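PDB 3MTQ: putative phosphoenolpyruvate-dependent sugar phosphotransferase system (PTS) permease from Klebsiella pneumoniae subsp. pneumoniae, which probably serves as a mannose/fructose-type IIA component of the phosphoenolpyruvate-dependent sugar phosphotransferase system, passing phosphoryl groups toward an imported sugar. Local coordinates for residues Leu110-Pro113 with Leu114-Leu118. Numbering follows the deposited sequence.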
# COMPACT_ATOMS: atom_id res chain seq x y z
N LEU A 110 -2.49 2.12 4.35
CA LEU A 110 -1.25 1.43 4.28
C LEU A 110 -0.53 1.54 2.96
O LEU A 110 -1.12 1.38 1.89
CB LEU A 110 -1.49 -0.07 4.49
CG LEU A 110 -1.52 -0.74 5.82
CD1 LEU A 110 -1.80 -2.19 5.48
CD2 LEU A 110 -0.20 -0.61 6.58
N ASN A 111 0.78 1.78 3.05
CA ASN A 111 1.64 1.88 1.90
C ASN A 111 3.07 1.83 2.37
O ASN A 111 3.35 2.04 3.54
CB ASN A 111 1.35 3.18 1.07
CG ASN A 111 1.75 4.44 1.79
OD1 ASN A 111 2.93 4.84 1.79
ND2 ASN A 111 0.77 5.13 2.38
N LEU A 112 3.96 1.46 1.48
CA LEU A 112 5.34 1.22 1.83
C LEU A 112 6.10 2.49 2.20
O LEU A 112 6.77 2.56 3.23
CB LEU A 112 6.07 0.51 0.69
CG LEU A 112 7.48 -0.03 0.96
CD1 LEU A 112 7.73 -0.74 2.35
CD2 LEU A 112 7.94 -0.93 -0.22
N PRO A 113 5.95 3.52 1.39
CA PRO A 113 6.75 4.66 1.81
C PRO A 113 6.42 5.10 3.24
O PRO A 113 7.32 5.47 4.01
CB PRO A 113 6.36 5.78 0.82
CG PRO A 113 5.42 5.17 -0.20
CD PRO A 113 5.34 3.64 0.06
N LEU A 114 5.14 5.11 3.60
CA LEU A 114 4.70 5.49 4.96
C LEU A 114 5.38 4.72 6.06
O LEU A 114 5.94 5.27 7.02
CB LEU A 114 3.19 5.38 5.10
CG LEU A 114 2.60 5.59 6.49
CD1 LEU A 114 2.84 7.06 6.91
CD2 LEU A 114 1.12 5.26 6.46
N ILE A 115 5.35 3.40 5.92
CA ILE A 115 6.02 2.56 6.86
C ILE A 115 7.54 2.77 6.96
O ILE A 115 8.09 2.86 8.07
CB ILE A 115 5.67 1.07 6.56
CG1 ILE A 115 4.16 0.90 6.52
CG2 ILE A 115 6.32 0.22 7.64
CD1 ILE A 115 3.46 1.52 7.68
N ILE A 116 8.23 2.92 5.84
CA ILE A 116 9.66 3.20 5.83
C ILE A 116 9.99 4.53 6.55
O ILE A 116 10.93 4.61 7.37
CB ILE A 116 10.20 3.23 4.39
CG1 ILE A 116 10.14 1.81 3.79
CG2 ILE A 116 11.64 3.71 4.37
CD1 ILE A 116 10.73 0.79 4.72
N ASP A 117 9.21 5.57 6.27
CA ASP A 117 9.43 6.88 6.92
C ASP A 117 9.23 6.81 8.43
O ASP A 117 10.01 7.39 9.21
CB ASP A 117 8.53 7.97 6.33
CG ASP A 117 9.15 9.36 6.44
OD1 ASP A 117 10.17 9.57 5.76
OD2 ASP A 117 8.67 10.23 7.22
N LEU A 118 8.18 6.12 8.87
CA LEU A 118 7.91 5.89 10.30
C LEU A 118 9.07 5.15 10.99
O LEU A 118 9.49 5.53 12.09
CB LEU A 118 6.61 5.10 10.49
CG LEU A 118 5.32 5.89 10.22
CD1 LEU A 118 4.05 5.00 10.10
CD2 LEU A 118 5.18 6.94 11.31
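Asn-111 meets Leu-114 as the N-cap of helix 112-120, which follows strand 104-108, the outermost strand, within this chain, of the parallel sheet in this α/β fold of the EIIA-man family. From CB, the Asn-111 side chain turns back over its own main chain, with CG between the backbone N and the carbonyl carbon (chi1 69°), a rotation that carries the amide to the first turn. Asn-111 CG lies 3.7 Å from Leu-114 CB, the two side chains crossing at about a right angle. At the tip, Asn-111 OD1 accepts from Leu-114 N at 2.9 Å, a nearly straight bond (N-H...O 163°), though the donor stands 38° out of the amide carbonyl plane. Asn-111 ND2 sits 3.6 Å from Leu-114 CB, and it is hydrogen-bonded to Gly-109 O, so both ends of the amide are gripped and its rotation is fixed. Behind the cap the helical bonds begin weakly, with Ile-115 N to Asn-111 O, and tighten at Ile-116 N to Leu-112 O, 3.0 Å. Leu-114 and Ile-115 pack on Ile-83 of the sheet, while Leu-112 and Ile-116 lie side by side, pointing the same way, and touch Val-40 and Leu-44 of helix 32-44, with Leu-112 CD1 3.8 Å from Ile-116 CG1.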